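Long-range contact in DynE7 (Micromonospora chersina, PDB 2XEM), which is a hot-dog fold thioesterase of dynemicin biosynthesis, probably releasing a polyene product from the enediyne polyketide synthase by cleaving its thioester: residues Asp91-Ala96 with Ala120-Ala125. Numbering follows the deposited sequence.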
ATOM      1  N   ASP D  91       3.055 -24.008 -18.504  1.00 50.05           N
ATOM      2  CA  ASP D  91       3.494 -23.962 -19.899  1.00 51.77           C
ATOM      3  C   ASP D  91       4.946 -23.468 -19.997  1.00 55.75           C
ATOM      4  O   ASP D  91       5.184 -22.265 -20.158  1.00 54.74           O
ATOM      5  CB  ASP D  91       2.527 -23.086 -20.722  1.00 54.28           C
ATOM      6  CG  ASP D  91       2.770 -23.067 -22.225  1.00 76.20           C
ATOM      7  OD1 ASP D  91       3.380 -24.034 -22.749  1.00 81.15           O
ATOM      8  OD2 ASP D  91       2.299 -22.120 -22.887  1.00 82.75           O
ATOM      9  N   GLY D  92       5.890 -24.412 -19.867  1.00 52.64           N
ATOM     10  CA  GLY D  92       7.327 -24.160 -19.920  1.00 52.25           C
ATOM     11  C   GLY D  92       7.872 -23.608 -18.619  1.00 53.99           C
ATOM     12  O   GLY D  92       7.856 -24.305 -17.599  1.00 55.35           O
ATOM     13  N   HIS D  93       8.423 -22.369 -18.676  1.00 45.52           N
ATOM     14  CA  HIS D  93       8.831 -21.531 -17.548  1.00 42.98           C
ATOM     15  C   HIS D  93       7.634 -20.717 -16.985  1.00 37.05           C
ATOM     16  O   HIS D  93       7.804 -20.026 -15.991  1.00 35.84           O
ATOM     17  CB  HIS D  93      10.032 -20.617 -17.944  1.00 45.35           C
ATOM     18  CG  HIS D  93       9.675 -19.472 -18.828  1.00 48.97           C
ATOM     19  ND1 HIS D  93       9.747 -18.168 -18.380  1.00 50.61           N
ATOM     20  CD2 HIS D  93       9.255 -19.473 -20.109  1.00 51.40           C
ATOM     21  CE1 HIS D  93       9.362 -17.419 -19.402  1.00 50.17           C
ATOM     22  NE2 HIS D  93       9.060 -18.161 -20.464  1.00 51.05           N
ATOM     23  N   ARG D  94       6.448 -20.794 -17.620  1.00 29.76           N
ATOM     24  CA  ARG D  94       5.263 -20.042 -17.197  1.00 28.40           C
ATOM     25  C   ARG D  94       4.244 -20.846 -16.396  1.00 33.10           C
ATOM     26  O   ARG D  94       4.029 -22.029 -16.651  1.00 34.04           O
ATOM     27  CB  ARG D  94       4.579 -19.359 -18.368  1.00 26.67           C
ATOM     28  CG  ARG D  94       5.266 -18.091 -18.787  1.00 28.03           C
ATOM     29  CD  ARG D  94       4.740 -17.728 -20.164  1.00 35.82           C
ATOM     30  NE  ARG D  94       5.376 -16.522 -20.684  1.00 43.30           N
ATOM     31  CZ  ARG D  94       4.749 -15.529 -21.308  1.00 53.89           C
ATOM     32  NH1 ARG D  94       3.441 -15.592 -21.527  1.00 36.42           N
ATOM     33  NH2 ARG D  94       5.427 -14.467 -21.729  1.00 42.73           N
ATOM     34  N   ILE D  95       3.613 -20.176 -15.430  1.00 28.29           N
ATOM     35  CA  ILE D  95       2.597 -20.728 -14.538  1.00 26.89           C
ATOM     36  C   ILE D  95       1.397 -19.790 -14.587  1.00 29.72           C
ATOM     37  O   ILE D  95       1.526 -18.624 -14.235  1.00 28.17           O
ATOM     38  CB  ILE D  95       3.144 -20.846 -13.067  1.00 28.10           C
ATOM     39  CG1 ILE D  95       4.427 -21.719 -12.977  1.00 28.77           C
ATOM     40  CG2 ILE D  95       2.050 -21.336 -12.117  1.00 27.15           C
ATOM     41  CD1 ILE D  95       5.278 -21.451 -11.731  1.00 32.21           C
ATOM     42  N   ALA D  96       0.231 -20.308 -14.968  1.00 25.57           N
ATOM     43  CA  ALA D  96      -1.034 -19.578 -14.888  1.00 24.33           C
ATOM     44  C   ALA D  96      -1.826 -20.128 -13.716  1.00 26.97           C
ATOM     45  O   ALA D  96      -2.032 -21.337 -13.618  1.00 26.30           O
ATOM     46  CB  ALA D  96      -1.818 -19.722 -16.192  1.00 25.37           C
ATOM     47  N   ALA D 120       6.314 -15.952 -14.632  1.00 25.36           N
ATOM     48  CA  ALA D 120       7.448 -16.636 -15.248  1.00 27.71           C
ATOM     49  C   ALA D 120       8.549 -16.810 -14.194  1.00 33.51           C
ATOM     50  O   ALA D 120       8.799 -15.897 -13.406  1.00 31.76           O
ATOM     51  CB  ALA D 120       7.973 -15.819 -16.427  1.00 29.26           C
ATOM     52  N   CYS D 121       9.174 -17.992 -14.153  1.00 32.73           N
ATOM     53  CA  CYS D 121      10.328 -18.244 -13.306  1.00 34.35           C
ATOM     54  C   CYS D 121      11.565 -17.708 -14.022  1.00 33.93           C
ATOM     55  O   CYS D 121      11.829 -18.076 -15.172  1.00 31.06           O
ATOM     56  CB  CYS D 121      10.458 -19.737 -13.008  1.00 37.59           C
ATOM     57  SG  CYS D 121       9.069 -20.413 -12.064  1.00 41.83           S
ATOM     58  N   MET D 122      12.298 -16.821 -13.352  1.00 31.70           N
ATOM     59  CA  MET D 122      13.494 -16.201 -13.918  1.00 34.99           C
ATOM     60  C   MET D 122      14.626 -16.153 -12.916  1.00 43.20           C
ATOM     61  O   MET D 122      14.404 -16.258 -11.713  1.00 41.91           O
ATOM     62  CB  MET D 122      13.230 -14.780 -14.451  1.00 37.71           C
ATOM     63  CG  MET D 122      11.895 -14.588 -15.125  1.00 42.10           C
ATOM     64  SD  MET D 122      12.064 -13.814 -16.723  1.00 49.85           S
ATOM     65  CE  MET D 122      11.576 -15.151 -17.706  1.00 47.23           C
ATOM     66  N   ARG D 123      15.841 -15.986 -13.420  1.00 45.81           N
ATOM     67  CA  ARG D 123      17.025 -15.753 -12.604  1.00 49.16           C
ATOM     68  C   ARG D 123      17.716 -14.450 -13.026  1.00 59.99           C
ATOM     69  O   ARG D 123      17.641 -14.054 -14.193  1.00 58.80           O
ATOM     70  CB  ARG D 123      17.956 -16.982 -12.611  1.00 50.24           C
ATOM     71  CG  ARG D 123      19.201 -16.858 -13.472  1.00 67.06           C
ATOM     72  CD  ARG D 123      19.221 -17.854 -14.605  1.00 76.47           C
ATOM     73  NE  ARG D 123      20.282 -18.847 -14.446  1.00 89.65           N
ATOM     74  CZ  ARG D 123      20.594 -19.761 -15.359  1.00108.02           C
ATOM     75  NH1 ARG D 123      19.931 -19.815 -16.509  1.00 94.65           N
ATOM     76  NH2 ARG D 123      21.575 -20.625 -15.133  1.00 97.81           N
ATOM     77  N   ARG D 124      18.338 -13.758 -12.060  1.00 62.93           N
ATOM     78  CA  ARG D 124      19.127 -12.559 -12.347  1.00 66.19           C
ATOM     79  C   ARG D 124      20.438 -12.981 -12.999  1.00 74.00           C
ATOM     80  O   ARG D 124      21.210 -13.736 -12.395  1.00 74.11           O
ATOM     81  CB  ARG D 124      19.350 -11.692 -11.086  1.00 69.78           C
ATOM     82  CG  ARG D 124      19.674 -12.473  -9.810  1.00 86.49           C
ATOM     83  CD  ARG D 124      19.749 -11.570  -8.593  1.00 99.56           C
ATOM     84  NE  ARG D 124      21.107 -11.080  -8.354  1.00111.35           N
ATOM     85  CZ  ARG D 124      21.918 -11.548  -7.409  1.00128.07           C
ATOM     86  NH1 ARG D 124      21.516 -12.520  -6.598  1.00113.54           N
ATOM     87  NH2 ARG D 124      23.135 -11.040  -7.262  1.00117.31           N
ATOM     88  N   ALA D 125      20.639 -12.569 -14.267  1.00 73.02           N
ATOM     89  CA  ALA D 125      21.856 -12.868 -15.020  1.00 75.77           C
ATOM     90  C   ALA D 125      22.843 -11.704 -14.869  1.00 82.96           C
ATOM     91  O   ALA D 125      23.723 -11.772 -14.004  1.00 83.44           O
ATOM     92  CB  ALA D 125      21.525 -13.135 -16.486  1.00 77.03           C
TER
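His93 meets Ala120, Cys121 and Met122 where the antiparallel hairpin of strands 94-105 and 110-124 reaches its open end in the curved sheet of the hot-dog fold. The one backbone hydrogen bond between the segments runs from Cys121 N to His93 O, 3.1 Å long and nearly straight at 169°. The same carbonyl also receives a CA-H...O contact from Ala120, with His93 O lying 3.5 Å from Ala120 CA. One residue further in, Arg94 and Ala120 form a non-hydrogen-bonded pair, and Arg94 CG comes 4.2 Å from Ala120 CB.

With CG of His93 set between its own backbone N and carbonyl carbon (chi1 74°), the imidazole is turned to the side of the sheet that carries the Arg94 and Ala120 side chains. Its ND1 and CE1 corner comes against two methyls, ND1 lying 3.5 Å from Ala120 CB and 3.6 Å from Met122 CE. Both approach the ring obliquely, while Arg94 CG lies above one face, offset toward the rim. ND1 is buried by this contact and has no hydrogen-bonding partner. Replacing His93 by alanine would remove the ring and is likely to open a gap beside the methyls of Ala120 and Met122.

His93 follows Gly92, which has positive phi, within the type II' turn from Asp91 to Arg94; backbone hydrogen bonds in both directions between Asp91 and Arg94 close this turn, which joins strands 80-91 and 94-105. Farther out, Pro131 of strand 129-131 touches both His93 and Met122. On the face of the sheet away from Arg94 and Ala120, Val134 touches both Ile95 and Cys121, whose side chains meet with Ile95 CD1 3.9 Å from Cys121 SG.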